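Local coordinates for putative alpha-N-acetylgalactosaminidase (Bacillus halodurans C-125, PDB 3CC1), which probably hydrolyses terminal alpha-linked N-acetylgalactosamine from glycoconjugates, as a glycosidase with a TIM barrel and a C-terminal beta sandwich, at residues 55-59 with 80-86; 113-117 with 144-148; 138-142 with 153-157. All coordinates share one frame; numbering follows the deposited sequence.

Contact 1. Residues 55-59 with 80-86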
loop_
_atom_site.group_PDB
_atom_site.type_symbol
_atom_site.label_atom_id
_atom_site.label_comp_id
_atom_site.label_asym_id
_atom_site.label_seq_id
_atom_site.Cartn_x
_atom_site.Cartn_y
_atom_site.Cartn_z
ATOM N N GLN A 55 -11.140 31.712 -13.340
ATOM C CA GLN A 55 -11.588 31.978 -14.712
ATOM C C GLN A 55 -12.741 32.974 -14.749
ATOM O O GLN A 55 -13.529 33.012 -15.683
ATOM C CB GLN A 55 -11.867 30.660 -15.472
ATOM C CG GLN A 55 -10.550 29.911 -15.730
ATOM C CD GLN A 55 -10.706 28.549 -16.393
ATOM O OE1 GLN A 55 -10.069 28.295 -17.407
ATOM N NE2 GLN A 55 -11.468 27.652 -15.779
ATOM N N TRP A 56 -12.795 33.786 -13.704
ATOM C CA TRP A 56 -13.695 34.910 -13.637
ATOM C C TRP A 56 -13.386 35.985 -14.686
ATOM O O TRP A 56 -14.201 36.882 -14.873
ATOM C CB TRP A 56 -13.700 35.520 -12.210
ATOM C CG TRP A 56 -12.333 35.731 -11.603
ATOM C CD1 TRP A 56 -11.710 34.898 -10.743
ATOM C CD2 TRP A 56 -11.439 36.841 -11.804
ATOM N NE1 TRP A 56 -10.465 35.384 -10.419
ATOM C CE2 TRP A 56 -10.281 36.587 -11.041
ATOM C CE3 TRP A 56 -11.497 38.016 -12.558
ATOM C CZ2 TRP A 56 -9.215 37.453 -11.009
ATOM C CZ3 TRP A 56 -10.445 38.874 -12.519
ATOM C CH2 TRP A 56 -9.307 38.594 -11.755
ATOM N N TYR A 57 -12.268 35.796 -15.426
ATOM C CA TYR A 57 -11.712 36.746 -16.401
ATOM C C TYR A 57 -11.845 36.228 -17.839
ATOM O O TYR A 57 -11.340 36.833 -18.771
ATOM C CB TYR A 57 -10.220 37.028 -16.069
ATOM C CG TYR A 57 -9.490 35.753 -15.720
ATOM C CD1 TYR A 57 -9.117 34.853 -16.732
ATOM C CD2 TYR A 57 -9.249 35.399 -14.394
ATOM C CE1 TYR A 57 -8.498 33.652 -16.416
ATOM C CE2 TYR A 57 -8.625 34.215 -14.080
ATOM C CZ TYR A 57 -8.271 33.337 -15.100
ATOM O OH TYR A 57 -7.630 32.149 -14.814
ATOM N N GLU A 58 -12.545 35.099 -17.997
ATOM C CA GLU A 58 -12.573 34.358 -19.254
ATOM C C GLU A 58 -13.980 34.265 -19.842
ATOM O O GLU A 58 -14.696 33.322 -19.536
ATOM C CB GLU A 58 -12.029 32.933 -19.044
ATOM C CG GLU A 58 -11.762 32.148 -20.337
ATOM C CD GLU A 58 -10.591 31.128 -20.188
ATOM O OE1 GLU A 58 -9.773 31.294 -19.245
ATOM O OE2 GLU A 58 -10.475 30.187 -21.019
ATOM N N PRO A 59 -14.402 35.270 -20.630
ATOM C CA PRO A 59 -15.720 35.154 -21.227
ATOM C C PRO A 59 -15.591 34.171 -22.372
ATOM O O PRO A 59 -14.489 33.942 -22.907
ATOM C CB PRO A 59 -15.998 36.564 -21.769
ATOM C CG PRO A 59 -14.637 37.075 -22.127
ATOM C CD PRO A 59 -13.728 36.521 -21.025
ATOM N N LEU A 80 -5.519 40.606 -15.101
ATOM C CA LEU A 80 -6.789 40.037 -15.469
ATOM C C LEU A 80 -7.957 40.755 -14.737
ATOM O O LEU A 80 -7.828 41.199 -13.602
ATOM C CB LEU A 80 -6.797 38.522 -15.236
ATOM C CG LEU A 80 -5.837 37.656 -16.051
ATOM C CD1 LEU A 80 -5.734 36.249 -15.437
ATOM C CD2 LEU A 80 -6.327 37.643 -17.499
ATOM N N LEU A 81 -9.055 40.889 -15.469
ATOM C CA LEU A 81 -10.253 41.649 -15.070
ATOM C C LEU A 81 -11.503 40.787 -15.207
ATOM O O LEU A 81 -11.513 39.814 -15.958
ATOM C CB LEU A 81 -10.408 42.907 -15.958
ATOM C CG LEU A 81 -9.245 43.897 -16.104
ATOM C CD1 LEU A 81 -9.633 45.024 -17.113
ATOM C CD2 LEU A 81 -8.851 44.452 -14.761
ATOM N N PRO A 82 -12.565 41.124 -14.449
ATOM C CA PRO A 82 -13.835 40.393 -14.559
ATOM C C PRO A 82 -14.503 40.382 -15.952
ATOM O O PRO A 82 -14.590 41.379 -16.625
ATOM C CB PRO A 82 -14.734 41.075 -13.487
ATOM C CG PRO A 82 -13.798 41.817 -12.611
ATOM C CD PRO A 82 -12.629 42.207 -13.449
ATOM N N ALA A 83 -14.976 39.214 -16.357
ATOM C CA ALA A 83 -15.763 39.065 -17.579
ATOM C C ALA A 83 -17.045 39.866 -17.400
ATOM O O ALA A 83 -17.880 39.538 -16.564
ATOM C CB ALA A 83 -16.048 37.573 -17.872
ATOM N N THR A 84 -17.190 40.927 -18.176
ATOM C CA THR A 84 -18.309 41.858 -18.018
ATOM C C THR A 84 -19.677 41.317 -18.449
ATOM O O THR A 84 -20.677 41.841 -18.048
ATOM C CB THR A 84 -18.034 43.203 -18.697
ATOM O OG1 THR A 84 -17.642 42.968 -20.055
ATOM C CG2 THR A 84 -16.924 43.970 -17.928
ATOM N N ASN A 85 -19.731 40.232 -19.209
ATOM C CA ASN A 85 -21.014 39.561 -19.486
ATOM C C ASN A 85 -21.555 38.906 -18.214
ATOM O O ASN A 85 -22.749 38.952 -17.909
ATOM C CB ASN A 85 -20.860 38.530 -20.614
ATOM C CG ASN A 85 -19.798 37.460 -20.320
ATOM O OD1 ASN A 85 -18.727 37.755 -19.834
ATOM N ND2 ASN A 85 -20.106 36.218 -20.639
ATOM N N ARG A 86 -20.638 38.342 -17.428
ATOM C CA ARG A 86 -20.995 37.639 -16.189
ATOM C C ARG A 86 -21.083 38.613 -15.013
ATOM O O ARG A 86 -21.883 38.447 -14.109
ATOM C CB ARG A 86 -19.998 36.528 -15.893
ATOM C CG ARG A 86 -20.168 35.322 -16.826
ATOM C CD ARG A 86 -18.958 34.417 -16.826
ATOM N NE ARG A 86 -18.548 34.135 -15.463
ATOM C CZ ARG A 86 -17.333 33.752 -15.099
ATOM N NH1 ARG A 86 -16.381 33.548 -16.024
ATOM N NH2 ARG A 86 -17.069 33.595 -13.799
HETATM O O HOH W 1 -17.083 32.621 -18.654
#

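Contact 2. Residues 113-117 with 144-148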
loop_
_atom_site.group_PDB
_atom_site.type_symbol
_atom_site.label_atom_id
_atom_site.label_comp_id
_atom_site.label_asym_id
_atom_site.label_seq_id
_atom_site.Cartn_x
_atom_site.Cartn_y
_atom_site.Cartn_z
ATOM N N HIS A 113 -10.247 33.296 -6.447
ATOM C CA HIS A 113 -9.098 32.438 -6.796
ATOM C C HIS A 113 -8.409 33.009 -7.982
ATOM O O HIS A 113 -9.038 33.458 -8.921
ATOM C CB HIS A 113 -9.507 30.997 -7.159
ATOM C CG HIS A 113 -9.907 30.143 -5.998
ATOM N ND1 HIS A 113 -9.652 28.779 -5.960
ATOM C CD2 HIS A 113 -10.610 30.433 -4.874
ATOM C CE1 HIS A 113 -10.123 28.294 -4.817
ATOM N NE2 HIS A 113 -10.718 29.272 -4.147
ATOM N N ILE A 114 -7.088 33.008 -7.928
ATOM C CA ILE A 114 -6.278 33.374 -9.051
ATOM C C ILE A 114 -5.361 32.192 -9.404
ATOM O O ILE A 114 -5.103 31.330 -8.569
ATOM C CB ILE A 114 -5.481 34.662 -8.747
ATOM C CG1 ILE A 114 -4.379 34.395 -7.724
ATOM C CG2 ILE A 114 -6.444 35.781 -8.270
ATOM C CD1 ILE A 114 -3.488 35.592 -7.426
HETATM N N MSE A 115 -4.873 32.181 -10.653
HETATM C CA MSE A 115 -3.841 31.281 -11.116
HETATM C C MSE A 115 -2.476 31.938 -10.942
HETATM O O MSE A 115 -2.294 33.155 -11.139
HETATM C CB MSE A 115 -4.036 30.979 -12.602
HETATM C CG MSE A 115 -5.365 30.332 -12.913
HETATM SE SE MSE A 115 -5.454 28.472 -12.352
HETATM C CE MSE A 115 -3.905 27.771 -13.324
ATOM N N ARG A 116 -1.538 31.142 -10.484
ATOM C CA ARG A 116 -0.159 31.556 -10.412
ATOM C C ARG A 116 0.305 32.079 -11.757
ATOM O O ARG A 116 0.016 31.478 -12.795
ATOM C CB ARG A 116 0.699 30.348 -10.068
ATOM C CG ARG A 116 2.191 30.608 -10.036
ATOM C CD ARG A 116 2.984 29.297 -9.917
ATOM N NE ARG A 116 2.814 28.418 -11.065
ATOM C CZ ARG A 116 3.653 28.357 -12.103
ATOM N NH1 ARG A 116 4.704 29.140 -12.160
ATOM N NH2 ARG A 116 3.425 27.535 -13.099
ATOM N N GLY A 117 1.090 33.153 -11.703
ATOM C CA GLY A 117 1.818 33.663 -12.872
ATOM C C GLY A 117 1.258 34.923 -13.501
ATOM O O GLY A 117 0.625 35.776 -12.853
ATOM N N SER A 144 7.643 27.627 -17.740
ATOM C CA SER A 144 6.844 27.304 -16.548
ATOM C C SER A 144 5.365 27.419 -16.921
ATOM O O SER A 144 4.827 28.507 -17.081
ATOM C CB SER A 144 7.163 28.254 -15.405
ATOM O OG SER A 144 6.392 27.945 -14.264
ATOM N N ILE A 145 4.721 26.293 -17.145
ATOM C CA ILE A 145 3.323 26.318 -17.508
ATOM C C ILE A 145 2.528 25.462 -16.531
ATOM O O ILE A 145 3.093 24.738 -15.742
ATOM C CB ILE A 145 3.104 25.809 -18.930
ATOM C CG1 ILE A 145 3.556 24.401 -19.019
ATOM C CG2 ILE A 145 3.887 26.630 -19.976
ATOM C CD1 ILE A 145 2.670 23.631 -19.807
ATOM N N CYS A 146 1.218 25.549 -16.616
ATOM C CA CYS A 146 0.345 24.767 -15.783
ATOM C C CYS A 146 -0.220 23.690 -16.680
ATOM O O CYS A 146 -0.725 24.006 -17.750
ATOM C CB CYS A 146 -0.788 25.612 -15.224
ATOM S SG CYS A 146 -2.043 24.611 -14.382
ATOM N N PRO A 147 -0.080 22.402 -16.284
ATOM C CA PRO A 147 -0.493 21.378 -17.225
ATOM C C PRO A 147 -1.988 21.232 -17.382
ATOM O O PRO A 147 -2.392 20.602 -18.313
ATOM C CB PRO A 147 0.093 20.090 -16.629
ATOM C CG PRO A 147 0.360 20.376 -15.267
ATOM C CD PRO A 147 0.665 21.817 -15.162
ATOM N N TRP A 148 -2.792 21.859 -16.537
ATOM C CA TRP A 148 -4.241 21.655 -16.596
ATOM C C TRP A 148 -5.018 22.905 -17.033
ATOM O O TRP A 148 -6.253 22.911 -17.093
ATOM C CB TRP A 148 -4.762 21.114 -15.260
ATOM C CG TRP A 148 -4.254 21.740 -14.020
ATOM C CD1 TRP A 148 -3.205 21.311 -13.264
ATOM C CD2 TRP A 148 -4.811 22.863 -13.326
ATOM N NE1 TRP A 148 -3.049 22.106 -12.175
ATOM C CE2 TRP A 148 -4.017 23.073 -12.176
ATOM C CE3 TRP A 148 -5.873 23.728 -13.580
ATOM C CZ2 TRP A 148 -4.262 24.106 -11.266
ATOM C CZ3 TRP A 148 -6.132 24.758 -12.656
ATOM C CH2 TRP A 148 -5.331 24.927 -11.517
#

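Contact 3. Residues 138-142 with 153-157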
loop_
_atom_site.group_PDB
_atom_site.type_symbol
_atom_site.label_atom_id
_atom_site.label_comp_id
_atom_site.label_asym_id
_atom_site.label_seq_id
_atom_site.Cartn_x
_atom_site.Cartn_y
_atom_site.Cartn_z
ATOM N N GLU A 138 9.726 40.329 -20.303
ATOM C CA GLU A 138 10.996 40.428 -19.593
ATOM C C GLU A 138 10.967 39.769 -18.225
ATOM O O GLU A 138 12.005 39.612 -17.600
ATOM C CB GLU A 138 11.410 41.885 -19.453
ATOM C CG GLU A 138 11.690 42.502 -20.792
ATOM C CD GLU A 138 12.010 44.003 -20.729
ATOM O OE1 GLU A 138 11.263 44.790 -20.124
ATOM O OE2 GLU A 138 13.029 44.389 -21.318
ATOM N N ILE A 139 9.773 39.400 -17.775
ATOM C CA ILE A 139 9.606 38.807 -16.461
ATOM C C ILE A 139 9.005 37.406 -16.510
ATOM O O ILE A 139 9.067 36.710 -15.518
ATOM C CB ILE A 139 8.818 39.719 -15.463
ATOM C CG1 ILE A 139 7.333 39.857 -15.850
ATOM C CG2 ILE A 139 9.501 41.084 -15.331
ATOM C CD1 ILE A 139 6.361 40.284 -14.626
ATOM N N ALA A 140 8.444 36.985 -17.644
ATOM C CA ALA A 140 7.787 35.685 -17.747
ATOM C C ALA A 140 8.809 34.571 -17.866
ATOM O O ALA A 140 9.929 34.733 -18.355
ATOM C CB ALA A 140 6.783 35.618 -18.936
ATOM N N HIS A 141 8.417 33.438 -17.348
ATOM C CA HIS A 141 9.192 32.230 -17.447
ATOM C C HIS A 141 8.358 31.284 -18.302
ATOM O O HIS A 141 7.534 30.566 -17.786
ATOM C CB HIS A 141 9.364 31.677 -16.047
ATOM C CG HIS A 141 10.481 30.701 -15.927
ATOM N ND1 HIS A 141 10.665 29.920 -14.805
ATOM C CD2 HIS A 141 11.462 30.360 -16.803
ATOM C CE1 HIS A 141 11.716 29.134 -14.998
ATOM N NE2 HIS A 141 12.215 29.379 -16.202
ATOM N N THR A 142 8.541 31.340 -19.622
ATOM C CA THR A 142 7.610 30.685 -20.533
ATOM C C THR A 142 7.725 29.151 -20.533
ATOM O O THR A 142 6.864 28.457 -21.051
ATOM C CB THR A 142 7.717 31.255 -21.962
ATOM O OG1 THR A 142 9.046 31.089 -22.410
ATOM C CG2 THR A 142 7.345 32.731 -21.988
ATOM N N TYR A 153 1.660 31.959 -17.854
ATOM C CA TYR A 153 3.040 31.502 -17.710
ATOM C C TYR A 153 3.458 31.866 -16.284
ATOM O O TYR A 153 2.906 32.782 -15.672
ATOM C CB TYR A 153 3.991 32.215 -18.673
ATOM C CG TYR A 153 3.827 31.826 -20.129
ATOM C CD1 TYR A 153 3.996 30.516 -20.537
ATOM C CD2 TYR A 153 3.543 32.784 -21.096
ATOM C CE1 TYR A 153 3.884 30.177 -21.880
ATOM C CE2 TYR A 153 3.424 32.456 -22.430
ATOM C CZ TYR A 153 3.597 31.160 -22.815
ATOM O OH TYR A 153 3.449 30.823 -24.141
ATOM N N GLY A 154 4.412 31.111 -15.758
ATOM C CA GLY A 154 5.110 31.500 -14.567
ATOM C C GLY A 154 5.802 32.840 -14.676
ATOM O O GLY A 154 6.234 33.266 -15.740
ATOM N N VAL A 155 5.895 33.495 -13.531
ATOM C CA VAL A 155 6.714 34.671 -13.366
ATOM C C VAL A 155 8.070 34.206 -12.827
ATOM O O VAL A 155 8.156 33.419 -11.874
ATOM C CB VAL A 155 6.051 35.686 -12.426
ATOM C CG1 VAL A 155 7.008 36.824 -12.079
ATOM C CG2 VAL A 155 4.767 36.239 -13.054
ATOM N N ASP A 156 9.125 34.675 -13.462
ATOM C CA ASP A 156 10.483 34.313 -13.104
ATOM C C ASP A 156 11.009 35.185 -11.951
ATOM O O ASP A 156 11.304 36.364 -12.129
ATOM C CB ASP A 156 11.360 34.473 -14.328
ATOM C CG ASP A 156 12.787 34.018 -14.107
ATOM O OD1 ASP A 156 13.270 33.875 -12.946
ATOM O OD2 ASP A 156 13.437 33.827 -15.149
ATOM N N PRO A 157 11.157 34.589 -10.767
ATOM C CA PRO A 157 11.502 35.368 -9.596
ATOM C C PRO A 157 12.923 35.888 -9.630
ATOM O O PRO A 157 13.295 36.642 -8.739
ATOM C CB PRO A 157 11.333 34.382 -8.438
ATOM C CG PRO A 157 11.264 33.049 -9.046
ATOM C CD PRO A 157 10.803 33.203 -10.437
HETATM O O HOH W 2 12.641 33.694 -17.681
HETATM O O HOH W 3 8.143 30.620 -12.572
#

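Contact 1. Residues 55-59 with 80-86
Gln55 offers its main-chain oxygen to Arg86, whose NH1 lies 2.9 Å from Gln55 O with the acceptor close to the guanidinium plane. The same oxygen closes the type I beta turn Gln55-Glu58 by accepting from Glu58 N, and the two donors arrive from opposite faces of the carbonyl plane. Trp56 follows with two roles. Its carbonyl takes a nearly straight bond from Ala83 N (2.9 Å to Trp56 O), while its indole lies edge-on to the other chain segment, Trp56 CH2 being 3.5 Å from Leu80 O. The indole NE1 turns to His113 O on the neighbouring barrel strand. Tyr57 has CG wedged between the backbone N and carbonyl carbon (chi1 43°), a rotation that lays the ring under Leu80: Leu80 CD1 stands 3.6 Å from the centroid of the Tyr57 ring, 4° off the normal, a CH-pi contact. The hydroxyl goes to Asp151. With an alanine at this place, Leu80 CD1 would be likely to lose the ring face it rests on, and Asp151 its phenolic partner. Glu58 O is joined to Arg86 NH1 through a water, which donates to Glu58 O at 2.6 Å. Pro59, rigid and apolar, packs its CB against Ala83 CB at 4.0 Å, where a small methyl fits closely. Both segments belong to the long loop after barrel strand 49-52. Arg86 NE and NH1 both serve main-chain oxygens, of Val26 and Gln55, so a long side chain with several donors bridges the turn in a buried place that lacks regular secondary structure.

Contact 2. Residues 113-117 with 144-148
The indole of Trp148 has Met115 at an oblique angle to its ring and Cys146 over one face, with SG 3.3 Å above the ring plane near its centre. Met115, a selenomethionine, makes a Met-aromatic contact: Met115 SE is 3.6 Å from Trp148 CH2, and the terminal CE lies beside the same corner of the six-membered ring. The second flat group, the guanidinium of Arg116, receives Ser144 OG at its end, with Ile145 O farther out near the plane. These contacts join the C-terminal end of barrel strand 109-115 to the loop between strands 140-141 and 152-155, at the end of the TIM barrel where active sites of this fold lie. Bends at chi2 (-73°) and chi3 (-56°) fold the flexible, polarisable chain of Met115 toward the tryptophan; Met115 CE then also meets Cys146 SG at 3.8 Å. Arginine suits the next position because its two terminal nitrogens can share one acceptor: Arg116 NH1 is 3.0 Å and NH2 3.2 Å from Ser144 OG, both bonds noticeably bent. With CG anti to the backbone N, the chain of Arg116 carries the group across to the loop. Its strongest polar partner is Glu198, by a salt bridge from NH1; NH2 also bridges to Asp185, so the serine hydroxyl is an added partner for a buried cation that these carboxylates probably keep charged. Trp148 also faces the second subunit, where Arg190 of that subunit makes a cation-pi contact with it. Within the loop, the thiol that sits over the indole also accepts from the backbone of the same tryptophan: Trp148 N lies 3.6 Å from Cys146 SG, with an angle at the hydrogen of 160°.

Contact 3. Residues 138-142 with 153-157
His141 and Asp156 both send their side chains out opposite the backbone nitrogen (chi1 -161° and -175°), which brings imidazole and carboxylate to the same side of the hairpin formed by strands 140-141 and 152-155. His141 CB and Asp156 CB are 3.8 Å apart. OD2 of Asp156 lies above one face of the imidazole, toward its rim, with the ring and carboxylate planes 32° apart. The groups do not bond: His141 NE2 and Asp156 OD2 remain 4.7 Å apart, while OD1 of the aspartate is taken by Thr158. In Thr142 the rotation about chi1 puts the methyl rather than the hydroxyl over Tyr153, Thr142 CG2 being 3.9 Å from the Tyr153 ring centroid and almost on its normal, a CH-pi contact. A beta-branched residue suits this spot by providing a methyl for the broad aromatic face. Between these pairs the backbones make a short antiparallel pairing. Ala140 and Val155 are a non-hydrogen-bonded pair flanked by two nearly straight bonds, Asp156 N to Ile139 O (2.9 Å) and His141 N to Gly154 O (2.7 Å). The first enters nearly head-on to its carbonyl; the second is tilted from the carbonyl plane. The first bond of the Val155 side chain points away from 138-142, yet its CG1 still reaches Ile139 CD1, and the side chain packs on helix 162-175. One water donates to both Ala140 O and Asp156 OD2 (2.7 Å to the latter), linking the strands beyond their direct bonds. The chemistry thus divides the hairpin into an apolar side against the helix and a hydrated polar side, where the nearby carboxylate would tend to favour a protonated His141.

From the N terminus, the chain leaves barrel strand 49-52 and contact 1 closes the long excursion between residues 59 and 80, before helix 97-105. It is complete before strand 109-115 opens contact 2. The remaining two cross: 113-117 opens contact 2, 138-142 opens contact 3, then 144-148 closes the former and 153-157 the latter. Contacts 1 and 2 meet at the barrel strand, where Tyr57 OH packs against Met115 CG. Contacts 2 and 3 share the hairpin, joined by a probable hydrogen bond from Gly154 N to Ser144 O. Together they tie two loops beyond the barrel's strand ends to strand 109-115 and the small three-stranded sheet.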